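MbDLG-3 protein (Monosiga brevicollis, PDB 6X1N) contains a PDZ domain of a Dlg-type guanylate-kinase scaffold, which probably binds the C-terminal tails of partner proteins and may take part in protein kinase binding. Local coordinates at residues Thr7-Lys12 with Val88-Leu93; Phe19-Pro24 with Ala72-Ala77; Gly33-Ile38 with Tyr100-Gln105; Ile38-Ile43 with Gly53-Gly58; Gln60-Asn65 with Asn92-Pro97. All coordinates share one frame; numbering follows the deposited sequence.

Contact 1. Residues Thr7-Lys12 with Val88-Leu93; sequences TVTLYK and VMTLNL
Val8 and Leu91 face each other as an antiparallel hydrogen-bonded pair: Val8 N donates to Leu91 O at 3.0 Å, and Leu91 N answers to Val8 O at 2.8 Å. Two residues along, Leu10 N to Met89 O (2.7 Å) and Met89 N to Leu10 O (2.9 Å) repeat the pattern. Thr9 and Thr90 form the non-hydrogen-bonded pair between them, their two hydroxyls linked by a weak bond, OG1 to OG1 3.4 Å. In Thr9 the methyl stands anti to the backbone N (chi1 of the hydroxyl -64°), which turns CG2 onto Val88 CG1 at 3.9 Å. The opposite face is wholly apolar. Here Leu10 CD1 meets Leu91 CD1 at 4.0 Å, the two chains crossing at a slant, and Val8 CG2 approaches Leu93 CD1. Further out, Phe19 and Ala48 pack on Leu10, while the Met89 chain, bent at its last torsion, reaches Phe19 and Met64. On the far side of strand 88-95, the Asn65 side chain accepts from Thr90 N. The first and last strands of the domain are thus zipped together, the antiparallel pairing that brings the two ends of a PDZ fold side by side.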
# COMPACT_ATOMS: atom_id res chain seq x y z
N THR A 7 3.99 10.59 3.52
CA THR A 7 3.99 9.84 4.77
C THR A 7 2.64 10.11 5.42
O THR A 7 2.32 11.26 5.75
CB THR A 7 5.14 10.27 5.68
OG1 THR A 7 6.39 10.02 5.02
CG2 THR A 7 5.10 9.47 6.96
N VAL A 8 1.83 9.07 5.55
CA VAL A 8 0.43 9.20 5.94
C VAL A 8 0.19 8.28 7.12
O VAL A 8 0.61 7.12 7.10
CB VAL A 8 -0.49 8.81 4.77
CG1 VAL A 8 -1.95 8.92 5.18
CG2 VAL A 8 -0.21 9.69 3.55
N THR A 9 -0.49 8.78 8.14
CA THR A 9 -0.96 7.93 9.23
C THR A 9 -2.47 7.82 9.11
O THR A 9 -3.17 8.83 9.08
CB THR A 9 -0.58 8.51 10.59
OG1 THR A 9 0.85 8.53 10.71
CG2 THR A 9 -1.16 7.65 11.71
N LEU A 10 -2.96 6.60 9.00
CA LEU A 10 -4.38 6.33 8.95
C LEU A 10 -4.81 5.67 10.25
O LEU A 10 -4.07 4.86 10.82
CB LEU A 10 -4.72 5.38 7.80
CG LEU A 10 -4.34 5.82 6.39
CD1 LEU A 10 -4.73 4.72 5.41
CD2 LEU A 10 -5.01 7.12 6.02
N TYR A 11 -6.01 6.01 10.69
CA TYR A 11 -6.62 5.41 11.87
C TYR A 11 -7.84 4.62 11.42
O TYR A 11 -8.65 5.12 10.63
CB TYR A 11 -6.99 6.50 12.87
CG TYR A 11 -7.89 6.04 13.97
CD1 TYR A 11 -7.52 5.01 14.82
CD2 TYR A 11 -9.13 6.63 14.17
CE1 TYR A 11 -8.35 4.58 15.84
CE2 TYR A 11 -9.97 6.21 15.18
CZ TYR A 11 -9.58 5.19 16.01
OH TYR A 11 -10.41 4.77 17.02
N LYS A 12 -7.96 3.38 11.91
CA LYS A 12 -8.98 2.47 11.40
C LYS A 12 -10.38 3.05 11.53
O LYS A 12 -11.21 2.90 10.63
CB LYS A 12 -8.85 1.13 12.11
CG LYS A 12 -9.88 0.10 11.70
CD LYS A 12 -9.65 -1.21 12.43
CE LYS A 12 -10.55 -2.30 11.87
NZ LYS A 12 -10.35 -3.60 12.57
N VAL A 88 -3.81 1.70 14.09
CA VAL A 88 -2.96 2.74 13.53
C VAL A 88 -2.12 2.14 12.41
O VAL A 88 -1.55 1.05 12.56
CB VAL A 88 -2.07 3.39 14.60
CG1 VAL A 88 -1.20 4.46 13.99
CG2 VAL A 88 -2.94 3.98 15.71
N MET A 89 -2.05 2.84 11.28
CA MET A 89 -1.25 2.42 10.14
C MET A 89 -0.47 3.62 9.63
O MET A 89 -1.07 4.63 9.25
CB MET A 89 -2.16 1.87 9.04
CG MET A 89 -1.40 1.39 7.83
SD MET A 89 -2.45 1.03 6.42
CE MET A 89 -3.40 -0.36 7.04
N THR A 90 0.85 3.52 9.60
CA THR A 90 1.69 4.54 8.99
C THR A 90 2.21 3.99 7.68
O THR A 90 2.62 2.83 7.61
CB THR A 90 2.83 4.95 9.92
OG1 THR A 90 2.28 5.48 11.14
CG2 THR A 90 3.67 6.03 9.26
N LEU A 91 2.15 4.81 6.63
CA LEU A 91 2.51 4.41 5.28
C LEU A 91 3.50 5.40 4.70
O LEU A 91 3.38 6.61 4.91
CB LEU A 91 1.28 4.47 4.37
CG LEU A 91 0.10 3.58 4.73
CD1 LEU A 91 -1.12 4.03 3.94
CD2 LEU A 91 0.41 2.14 4.44
N ASN A 92 4.48 4.89 3.95
CA ASN A 92 5.27 5.69 3.02
C ASN A 92 4.81 5.30 1.63
O ASN A 92 4.92 4.13 1.24
CB ASN A 92 6.76 5.38 3.16
CG ASN A 92 7.42 6.19 4.24
OD1 ASN A 92 6.92 6.28 5.36
ND2 ASN A 92 8.57 6.77 3.92
N LEU A 93 4.27 6.27 0.90
CA LEU A 93 3.62 6.05 -0.38
C LEU A 93 4.25 6.93 -1.45
O LEU A 93 4.67 8.06 -1.18
CB LEU A 93 2.15 6.50 -0.30
CG LEU A 93 1.28 5.79 0.74
CD1 LEU A 93 -0.07 6.46 0.85
CD2 LEU A 93 1.10 4.33 0.38

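Contact 2. Residues Phe19-Pro24 with Ala72-Ala77; sequences FSLLGP and ASYRQA
The Tyr74 ring turns an edge to strand 19-22: Leu21 O lies near the ring plane, 3.6 Å from Tyr74 CE1, and Gly23 N also sits at the rim. Leu21 sends CD1 to Tyr74 CD1 (3.7 Å) and to Ala77 CB (3.9 Å), bridging one turn of the helix. It does so with CG held between its backbone N and carbonyl carbon (chi1 58°). Pro24 packs its ring atoms on the turn before the helix, CD standing 3.3 Å from Ala72 O, and its own carbonyl oxygen takes a nearly straight bond from Tyr74 N (2.9 Å, 169°). A water that accepts from Arg75 N donates to the same oxygen, so this carbonyl faces the first backbone amides of the helix, one directly and one through water. Ser73 is the N-cap, its OG accepting from Gln76 N at 2.9 Å. The backbones can come this close at Gly23 because it has no side chain; a beta carbon there would run into Tyr74 N. Strand 19-22 and helix 74-82 are the two walls of the peptide-binding groove of PDZ domains, and a glycerol, probably from the crystallisation liquor, lies near Leu21. The strand's other neighbour is strand 38-43, which it joins through backbone bonds such as Leu22 with Phe39.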
# COMPACT_ATOMS: atom_id res chain seq x y z
N PHE A 19 -9.04 0.96 1.98
CA PHE A 19 -8.31 0.77 0.74
C PHE A 19 -8.02 -0.71 0.53
O PHE A 19 -7.98 -1.49 1.48
CB PHE A 19 -7.02 1.59 0.67
CG PHE A 19 -5.92 1.12 1.58
CD1 PHE A 19 -5.82 1.58 2.88
CD2 PHE A 19 -4.95 0.25 1.11
CE1 PHE A 19 -4.79 1.16 3.71
CE2 PHE A 19 -3.91 -0.18 1.93
CZ PHE A 19 -3.83 0.26 3.23
N SER A 20 -7.82 -1.06 -0.73
CA SER A 20 -7.38 -2.39 -1.12
C SER A 20 -5.94 -2.32 -1.58
O SER A 20 -5.52 -1.31 -2.16
CB SER A 20 -8.20 -2.89 -2.32
OG SER A 20 -9.59 -2.84 -2.05
N LEU A 21 -5.18 -3.39 -1.36
CA LEU A 21 -3.82 -3.45 -1.87
C LEU A 21 -3.60 -4.69 -2.73
O LEU A 21 -4.39 -5.64 -2.71
CB LEU A 21 -2.76 -3.33 -0.75
CG LEU A 21 -2.75 -4.34 0.40
CD1 LEU A 21 -2.19 -5.70 -0.00
CD2 LEU A 21 -1.95 -3.80 1.58
N LEU A 22 -2.51 -4.67 -3.48
CA LEU A 22 -2.11 -5.80 -4.29
C LEU A 22 -0.62 -6.02 -4.14
O LEU A 22 0.13 -5.14 -3.67
CB LEU A 22 -2.50 -5.66 -5.78
CG LEU A 22 -1.85 -4.61 -6.69
CD1 LEU A 22 -0.38 -4.92 -7.05
CD2 LEU A 22 -2.67 -4.51 -7.96
N GLY A 23 -0.17 -7.19 -4.54
CA GLY A 23 1.23 -7.51 -4.50
C GLY A 23 1.48 -8.78 -5.27
O GLY A 23 0.57 -9.38 -5.84
N PRO A 24 2.74 -9.22 -5.29
CA PRO A 24 3.08 -10.43 -6.04
C PRO A 24 2.72 -11.69 -5.26
O PRO A 24 2.51 -11.67 -4.05
CB PRO A 24 4.61 -10.32 -6.19
CG PRO A 24 5.04 -9.57 -4.99
CD PRO A 24 3.90 -8.62 -4.63
N ALA A 72 7.76 -7.62 -0.38
CA ALA A 72 6.68 -8.35 0.28
C ALA A 72 5.77 -9.02 -0.74
O ALA A 72 5.55 -8.50 -1.83
CB ALA A 72 5.87 -7.40 1.16
N SER A 73 5.23 -10.17 -0.37
CA SER A 73 4.14 -10.75 -1.15
C SER A 73 2.83 -10.03 -0.81
O SER A 73 2.69 -9.40 0.23
CB SER A 73 3.97 -12.23 -0.80
OG SER A 73 3.62 -12.35 0.57
N TYR A 74 1.83 -10.22 -1.69
CA TYR A 74 0.47 -9.81 -1.34
C TYR A 74 0.07 -10.38 0.01
O TYR A 74 -0.39 -9.66 0.89
CB TYR A 74 -0.52 -10.29 -2.40
CG TYR A 74 -1.92 -10.20 -1.84
CD1 TYR A 74 -2.53 -8.96 -1.70
CD2 TYR A 74 -2.60 -11.33 -1.37
CE1 TYR A 74 -3.80 -8.85 -1.14
CE2 TYR A 74 -3.86 -11.22 -0.80
CZ TYR A 74 -4.45 -9.98 -0.70
OH TYR A 74 -5.70 -9.87 -0.14
N ARG A 75 0.25 -11.69 0.19
CA ARG A 75 -0.20 -12.33 1.42
C ARG A 75 0.45 -11.68 2.63
O ARG A 75 -0.22 -11.45 3.65
CB ARG A 75 0.11 -13.82 1.38
CG ARG A 75 -0.66 -14.65 2.39
CD ARG A 75 -2.03 -15.01 1.85
NE ARG A 75 -1.97 -16.03 0.82
CZ ARG A 75 -3.02 -16.45 0.12
NH1 ARG A 75 -4.22 -15.92 0.34
NH2 ARG A 75 -2.87 -17.40 -0.79
N GLN A 76 1.75 -11.40 2.55
CA GLN A 76 2.46 -10.78 3.67
C GLN A 76 1.88 -9.41 4.00
O GLN A 76 1.65 -9.09 5.17
CB GLN A 76 3.94 -10.67 3.32
CG GLN A 76 4.79 -10.02 4.39
CD GLN A 76 6.14 -9.61 3.86
OE1 GLN A 76 6.66 -10.21 2.93
NE2 GLN A 76 6.71 -8.55 4.44
N ALA A 77 1.65 -8.58 2.97
CA ALA A 77 1.11 -7.24 3.21
C ALA A 77 -0.31 -7.29 3.75
O ALA A 77 -0.65 -6.55 4.69
CB ALA A 77 1.17 -6.41 1.92
O HOH W 1 0.88 -13.58 -1.97

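Contact 3. Residues Gly33-Ile38 with Tyr100-Gln105; sequences GEPVGI and YDLYKQ
Pro35 and Tyr103 mark the nearest approach of the two backbones, their CA atoms 5.6 Å apart. The chain through Glu34, Pro35 and Val36 is extended without being a strand, whereas the other segment carries a type I turn from Leu102 to Gln105. Gly37 has backbone angles (phi 107°) at which a beta carbon would collide with the preceding carbonyl. Asp101 O is held from opposite faces of its plane by Lys104 N and by Gln105 NE2, the latter at 3.1 Å, which ties down the chain end. Between the segments, Pro35 CB stands directly over the Tyr103 ring in a CH-pi contact, 3.4 Å from the centroid and only 4° off the normal. The same ring reaches along the loop until its OH makes a weak bond to Gly37 O (2.7 Å). Leu102, with CG anti to the backbone N (chi1 -172°), lays CD2 3.7 Å from Gly33 O and CG 4.1 Å from Pro35 CB. Leu22, Pro24 and Phe39 also touch the tyrosine. Exchanging Tyr103 for an alanine would probably strip the cover from Pro35 and cost Gly37 O its hydroxyl partner, letting the C-terminal turn come away from the loop. A helix added after the last strand and packed on the approach to strand 38-43 recalls the extra C-terminal helix of the PSD-95 third PDZ domain.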
# COMPACT_ATOMS: atom_id res chain seq x y z
N GLY A 33 11.96 -7.67 -15.32
CA GLY A 33 10.72 -7.66 -16.07
C GLY A 33 9.50 -8.14 -15.31
O GLY A 33 8.38 -8.02 -15.83
N GLU A 34 9.66 -8.67 -14.09
CA GLU A 34 8.50 -9.11 -13.33
C GLU A 34 8.05 -8.02 -12.36
O GLU A 34 8.89 -7.34 -11.77
CB GLU A 34 8.84 -10.37 -12.53
CG GLU A 34 9.15 -11.58 -13.39
CD GLU A 34 8.00 -11.94 -14.31
OE1 GLU A 34 8.27 -12.37 -15.45
OE2 GLU A 34 6.83 -11.81 -13.88
N PRO A 35 6.75 -7.84 -12.17
CA PRO A 35 6.29 -6.82 -11.23
C PRO A 35 6.62 -7.21 -9.80
O PRO A 35 6.62 -8.39 -9.43
CB PRO A 35 4.77 -6.78 -11.46
CG PRO A 35 4.44 -8.12 -12.03
CD PRO A 35 5.64 -8.54 -12.84
N VAL A 36 6.92 -6.20 -9.00
CA VAL A 36 7.32 -6.41 -7.62
C VAL A 36 6.97 -5.14 -6.86
O VAL A 36 6.93 -4.04 -7.42
CB VAL A 36 8.83 -6.78 -7.55
CG1 VAL A 36 9.68 -5.65 -8.10
CG2 VAL A 36 9.26 -7.17 -6.15
N GLY A 37 6.69 -5.30 -5.57
CA GLY A 37 6.24 -4.20 -4.73
C GLY A 37 4.76 -4.31 -4.41
O GLY A 37 3.98 -4.99 -5.08
N ILE A 38 4.38 -3.63 -3.34
CA ILE A 38 3.00 -3.59 -2.87
C ILE A 38 2.37 -2.29 -3.34
O ILE A 38 3.00 -1.23 -3.26
CB ILE A 38 2.98 -3.67 -1.33
CG1 ILE A 38 3.63 -4.97 -0.85
CG2 ILE A 38 1.55 -3.52 -0.81
CD1 ILE A 38 2.99 -6.22 -1.43
N TYR A 100 2.79 -0.10 -11.47
CA TYR A 100 1.38 -0.46 -11.36
C TYR A 100 0.87 -1.00 -12.69
O TYR A 100 0.13 -2.00 -12.71
CB TYR A 100 0.58 0.75 -10.89
CG TYR A 100 -0.83 0.42 -10.42
CD1 TYR A 100 -1.04 -0.45 -9.36
CD2 TYR A 100 -1.94 1.00 -11.03
CE1 TYR A 100 -2.33 -0.75 -8.92
CE2 TYR A 100 -3.23 0.71 -10.59
CZ TYR A 100 -3.42 -0.16 -9.54
OH TYR A 100 -4.70 -0.46 -9.10
N ASP A 101 1.26 -0.38 -13.80
CA ASP A 101 0.85 -0.87 -15.11
C ASP A 101 1.47 -2.23 -15.43
O ASP A 101 0.85 -3.05 -16.11
CB ASP A 101 1.22 0.13 -16.20
CG ASP A 101 0.80 -0.33 -17.59
OD1 ASP A 101 -0.40 -0.25 -17.90
OD2 ASP A 101 1.68 -0.77 -18.35
N LEU A 102 2.69 -2.47 -14.96
CA LEU A 102 3.32 -3.77 -15.19
C LEU A 102 2.53 -4.89 -14.52
O LEU A 102 2.45 -6.00 -15.05
CB LEU A 102 4.77 -3.75 -14.72
CG LEU A 102 5.60 -4.98 -15.08
CD1 LEU A 102 5.63 -5.18 -16.59
CD2 LEU A 102 7.01 -4.86 -14.53
N TYR A 103 1.91 -4.60 -13.37
CA TYR A 103 1.07 -5.59 -12.71
C TYR A 103 -0.16 -5.95 -13.54
O TYR A 103 -0.76 -7.01 -13.31
CB TYR A 103 0.64 -5.10 -11.33
CG TYR A 103 1.57 -5.51 -10.21
CD1 TYR A 103 1.61 -6.82 -9.76
CD2 TYR A 103 2.40 -4.58 -9.58
CE1 TYR A 103 2.46 -7.20 -8.74
CE2 TYR A 103 3.25 -4.96 -8.56
CZ TYR A 103 3.26 -6.27 -8.14
OH TYR A 103 4.09 -6.68 -7.12
N LYS A 104 -0.56 -5.11 -14.49
CA LYS A 104 -1.71 -5.41 -15.33
C LYS A 104 -1.38 -6.34 -16.49
O LYS A 104 -2.30 -6.88 -17.12
CB LYS A 104 -2.34 -4.11 -15.87
CG LYS A 104 -2.82 -3.16 -14.77
CD LYS A 104 -3.43 -1.89 -15.34
CE LYS A 104 -3.49 -0.78 -14.30
NZ LYS A 104 -4.45 -1.08 -13.21
N GLN A 105 -0.10 -6.56 -16.77
CA GLN A 105 0.31 -7.39 -17.90
C GLN A 105 0.13 -8.88 -17.62
O GLN A 105 0.46 -9.35 -16.53
CB GLN A 105 1.77 -7.10 -18.28
CG GLN A 105 2.06 -5.62 -18.47
CD GLN A 105 1.15 -4.98 -19.50
OE1 GLN A 105 0.96 -5.51 -20.59
NE2 GLN A 105 0.56 -3.85 -19.13

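Contact 4. Residues Ile38-Ile43 with Gly53-Gly58; sequences IFISRI and GQVFEG
Ser41 O and Glu57 OE2 are both acceptors, and a water reconciles them by donating to each at 2.8 Å. The same OE2 is also bonded to the Tyr100 hydroxyl, while the second oxygen, Glu57 OE1, takes a bond from another water that in turn accepts from Ile43 N (2.9 Å). Glu57 gets there by running fully extended, CG anti to the backbone N (chi1 -179°), alongside strand 38-43. Behind it the one direct backbone bond, Gly58 N to Ile40 O, is nearly linear (2.9 Å, 170°). The Phe39 ring presents its edge to Gly58 O. On the inner side Ile40 CD1 and Ile43 CD1 each touch Val55 CG1 at 3.9 Å, the Ile40 and Val55 chains crossing at about a right angle, and Ile40 CB rests 3.4 Å from Phe56 O. An alanine in place of Ile40 would probably open a gap beside Val55, leaving CG1 of the valine without one of its two isoleucine partners. Ser41 and Arg42 form a classic beta bulge against Ser20, just where the waters intervene. The chemistry therefore divides: apolar branches seal the inside, while outside a carboxylate, probably kept ionised by its donors, joins loop and strand through water.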
# COMPACT_ATOMS: atom_id res chain seq x y z
N ILE A 38 4.38 -3.63 -3.34
CA ILE A 38 3.00 -3.59 -2.87
C ILE A 38 2.37 -2.29 -3.34
O ILE A 38 3.00 -1.23 -3.26
CB ILE A 38 2.98 -3.67 -1.33
CG1 ILE A 38 3.63 -4.97 -0.85
CG2 ILE A 38 1.55 -3.52 -0.81
CD1 ILE A 38 2.99 -6.22 -1.43
N PHE A 39 1.13 -2.36 -3.83
CA PHE A 39 0.45 -1.21 -4.41
C PHE A 39 -0.96 -1.05 -3.85
O PHE A 39 -1.61 -2.03 -3.50
CB PHE A 39 0.38 -1.35 -5.93
CG PHE A 39 1.67 -1.05 -6.57
CD1 PHE A 39 2.70 -1.97 -6.54
CD2 PHE A 39 1.89 0.17 -7.17
CE1 PHE A 39 3.92 -1.66 -7.09
CE2 PHE A 39 3.10 0.47 -7.73
CZ PHE A 39 4.12 -0.43 -7.68
N ILE A 40 -1.42 0.19 -3.79
CA ILE A 40 -2.82 0.47 -3.51
C ILE A 40 -3.60 0.17 -4.78
O ILE A 40 -3.33 0.76 -5.83
CB ILE A 40 -3.01 1.93 -3.09
CG1 ILE A 40 -2.12 2.28 -1.90
CG2 ILE A 40 -4.50 2.20 -2.84
CD1 ILE A 40 -2.61 1.85 -0.59
N SER A 41 -4.57 -0.74 -4.69
CA SER A 41 -5.38 -1.12 -5.84
C SER A 41 -6.79 -0.53 -5.83
O SER A 41 -7.47 -0.63 -6.85
CB SER A 41 -5.47 -2.65 -5.95
OG SER A 41 -5.94 -3.21 -4.74
N ARG A 42 -7.24 0.09 -4.73
CA ARG A 42 -8.55 0.72 -4.75
C ARG A 42 -8.67 1.60 -3.52
O ARG A 42 -8.23 1.22 -2.44
CB ARG A 42 -9.66 -0.34 -4.71
CG ARG A 42 -11.04 0.16 -5.05
CD ARG A 42 -11.21 0.42 -6.53
NE ARG A 42 -12.62 0.69 -6.80
CZ ARG A 42 -13.45 -0.12 -7.46
NH1 ARG A 42 -13.01 -1.25 -7.98
NH2 ARG A 42 -14.72 0.24 -7.62
N ILE A 43 -9.29 2.77 -3.69
CA ILE A 43 -9.70 3.61 -2.57
C ILE A 43 -11.19 3.41 -2.38
O ILE A 43 -11.98 3.68 -3.30
CB ILE A 43 -9.38 5.08 -2.83
CG1 ILE A 43 -7.90 5.27 -3.14
CG2 ILE A 43 -9.79 5.92 -1.63
CD1 ILE A 43 -6.95 4.79 -2.04
N GLY A 53 -7.33 11.93 1.83
CA GLY A 53 -7.05 12.59 0.57
C GLY A 53 -5.61 12.46 0.11
O GLY A 53 -5.23 13.13 -0.85
N GLN A 54 -4.82 11.62 0.75
CA GLN A 54 -3.39 11.52 0.45
C GLN A 54 -2.97 10.08 0.18
O GLN A 54 -1.78 9.76 0.28
CB GLN A 54 -2.54 12.15 1.55
CG GLN A 54 -2.64 13.68 1.58
CD GLN A 54 -1.95 14.35 0.38
OE1 GLN A 54 -0.72 14.45 0.33
NE2 GLN A 54 -2.74 14.82 -0.59
N VAL A 55 -3.91 9.22 -0.16
CA VAL A 55 -3.67 7.82 -0.50
C VAL A 55 -4.39 7.56 -1.81
O VAL A 55 -5.59 7.80 -1.91
CB VAL A 55 -4.21 6.89 0.60
CG1 VAL A 55 -3.92 5.44 0.27
CG2 VAL A 55 -3.64 7.28 1.98
N PHE A 56 -3.66 7.08 -2.82
CA PHE A 56 -4.22 6.98 -4.16
C PHE A 56 -4.01 5.59 -4.73
O PHE A 56 -2.96 4.96 -4.55
CB PHE A 56 -3.54 7.97 -5.12
CG PHE A 56 -3.57 9.40 -4.66
CD1 PHE A 56 -4.76 9.99 -4.26
CD2 PHE A 56 -2.41 10.14 -4.62
CE1 PHE A 56 -4.78 11.31 -3.85
CE2 PHE A 56 -2.42 11.45 -4.20
CZ PHE A 56 -3.60 12.04 -3.82
N GLU A 57 -4.99 5.13 -5.51
CA GLU A 57 -4.77 3.95 -6.32
C GLU A 57 -3.54 4.15 -7.20
O GLU A 57 -3.30 5.25 -7.71
CB GLU A 57 -6.00 3.68 -7.18
CG GLU A 57 -5.81 2.44 -8.02
CD GLU A 57 -7.03 2.03 -8.80
OE1 GLU A 57 -8.15 2.55 -8.52
OE2 GLU A 57 -6.85 1.19 -9.71
N GLY A 58 -2.73 3.11 -7.33
CA GLY A 58 -1.49 3.20 -8.07
C GLY A 58 -0.30 3.67 -7.27
O GLY A 58 0.81 3.76 -7.82
O HOH W 2 -8.10 -1.32 -9.47
O HOH W 3 -9.62 3.64 -6.42

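Contact 5. Residues Gln60-Asn65 with Asn92-Pro97; sequences QILSMN and NLTANP
The Gln60 and Asn96 side chains run alongside one another in the same direction, with their amide planes 24° apart. Asn96 ND2 donates to Gln60 OE1 at 2.9 Å; the acceptor lies in the plane of the asparagine amide, while the donor is tilted out of the glutamine's carbonyl plane. The extended Gln60 chain, CG anti to the backbone N (chi1 -179°), brings its oxygen level with the asparagine. Because Asn96 OD1 simultaneously caps Met99 N, both ends of that amide are engaged and its rotation is fixed. Leu62 and Thr94 approach at a slant instead, CD1 to CG2 4.0 Å. Ser63 OG nestles against Asn92 CB at 3.3 Å, a contact of van der Waals kind. On the reverse face Ile61 and Leu93 extend together, CG1 to CD2 3.8 Å, into a core that Ile38, Ile40 and Leu91 share.

Beneath the side chains, the backbone bonds form an interrupted ladder. Gln60 and Thr94 are a regular hydrogen-bonded pair, with Gln60 N to Thr94 O at 2.8 Å. Beyond Ile61 the register slips by one: Leu62 N donates to Asn92 O (2.8 Å), and Asn92 N donates to Ser63 O (3.1 Å). Leu62 adopts near-helical backbone angles (psi -36°), so two residues of one strand face a single residue of the other. That is a classic beta bulge, set here in the antiparallel pair at the middle of the PDZ sheet, whose last strand is followed at once by Asn96, the N-cap of helix 97-102.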
# COMPACT_ATOMS: atom_id res chain seq x y z
N GLN A 60 2.72 3.01 -4.81
CA GLN A 60 3.50 1.95 -4.19
C GLN A 60 3.57 2.22 -2.70
O GLN A 60 3.85 3.35 -2.27
CB GLN A 60 4.90 1.89 -4.79
CG GLN A 60 5.70 0.77 -4.14
CD GLN A 60 6.92 0.35 -4.92
OE1 GLN A 60 7.30 0.97 -5.91
NE2 GLN A 60 7.57 -0.73 -4.46
N ILE A 61 3.28 1.18 -1.91
CA ILE A 61 3.47 1.24 -0.46
C ILE A 61 4.91 0.80 -0.21
O ILE A 61 5.22 -0.39 -0.22
CB ILE A 61 2.49 0.34 0.29
CG1 ILE A 61 1.04 0.59 -0.14
CG2 ILE A 61 2.64 0.59 1.78
CD1 ILE A 61 0.02 -0.27 0.63
N LEU A 62 5.79 1.77 0.02
CA LEU A 62 7.20 1.45 0.24
C LEU A 62 7.41 0.83 1.62
O LEU A 62 8.24 -0.07 1.79
CB LEU A 62 8.06 2.69 0.07
CG LEU A 62 8.04 3.27 -1.35
CD1 LEU A 62 8.64 4.69 -1.38
CD2 LEU A 62 8.79 2.37 -2.32
N SER A 63 6.66 1.31 2.62
CA SER A 63 6.74 0.73 3.95
C SER A 63 5.41 0.93 4.65
O SER A 63 4.64 1.83 4.31
CB SER A 63 7.89 1.36 4.75
OG SER A 63 7.68 2.75 4.91
N MET A 64 5.16 0.08 5.64
CA MET A 64 3.96 0.17 6.45
C MET A 64 4.33 -0.22 7.87
O MET A 64 4.90 -1.29 8.09
CB MET A 64 2.88 -0.79 5.94
CG MET A 64 1.61 -0.76 6.75
SD MET A 64 0.39 -1.99 6.26
CE MET A 64 0.06 -1.50 4.56
N ASN A 65 4.02 0.66 8.82
CA ASN A 65 4.28 0.38 10.24
C ASN A 65 5.73 -0.04 10.47
O ASN A 65 6.01 -0.99 11.20
CB ASN A 65 3.28 -0.63 10.80
CG ASN A 65 1.90 -0.04 10.95
OD1 ASN A 65 1.73 1.17 10.84
ND2 ASN A 65 0.91 -0.88 11.22
N ASN A 92 4.48 4.89 3.95
CA ASN A 92 5.27 5.69 3.02
C ASN A 92 4.81 5.30 1.63
O ASN A 92 4.92 4.13 1.24
CB ASN A 92 6.76 5.38 3.16
CG ASN A 92 7.42 6.19 4.24
OD1 ASN A 92 6.92 6.28 5.36
ND2 ASN A 92 8.57 6.77 3.92
N LEU A 93 4.27 6.27 0.90
CA LEU A 93 3.62 6.05 -0.38
C LEU A 93 4.25 6.93 -1.45
O LEU A 93 4.67 8.06 -1.18
CB LEU A 93 2.15 6.50 -0.30
CG LEU A 93 1.28 5.79 0.74
CD1 LEU A 93 -0.07 6.46 0.85
CD2 LEU A 93 1.10 4.33 0.38
N THR A 94 4.26 6.44 -2.68
CA THR A 94 4.57 7.30 -3.81
C THR A 94 3.89 6.74 -5.05
O THR A 94 3.79 5.52 -5.21
CB THR A 94 6.09 7.45 -4.00
OG1 THR A 94 6.38 8.56 -4.86
CG2 THR A 94 6.70 6.17 -4.57
N ALA A 95 3.36 7.62 -5.90
CA ALA A 95 2.71 7.15 -7.11
C ALA A 95 3.74 6.47 -7.99
O ALA A 95 4.84 6.99 -8.20
CB ALA A 95 2.07 8.33 -7.86
N ASN A 96 3.42 5.29 -8.49
CA ASN A 96 4.35 4.53 -9.33
C ASN A 96 3.55 3.92 -10.47
O ASN A 96 3.25 2.72 -10.47
CB ASN A 96 5.11 3.49 -8.51
CG ASN A 96 6.19 2.80 -9.31
OD1 ASN A 96 6.31 3.01 -10.52
ND2 ASN A 96 6.98 1.96 -8.65
N PRO A 97 3.16 4.74 -11.45
CA PRO A 97 2.28 4.23 -12.50
C PRO A 97 2.93 3.20 -13.39
O PRO A 97 2.23 2.30 -13.87
CB PRO A 97 1.89 5.50 -13.28
CG PRO A 97 3.00 6.46 -13.00
CD PRO A 97 3.43 6.18 -11.59

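Taken together, the five contacts illustrate how chemistry follows position in a small domain. Four are partly buried; contact 3 alone is superficial. Contacts 1 and 5 use the two edges of strand 88-95, sharing Asn92 and Leu93, and both rely on ladders of backbone bonds with an apolar inner face. Contact 4 continues that interior from strand 38-43, touching both, but its outer side is watery. Contact 2 joins strand to helix across the probable ligand groove, and its Phe19 packs on Met89 of contact 1. Contact 3, about 23 Å from contact 1 between centres, depends on aromatic packing; its Tyr100 meets Glu57 of contact 4, tying the C-terminal helix to the loop before strand 59-64.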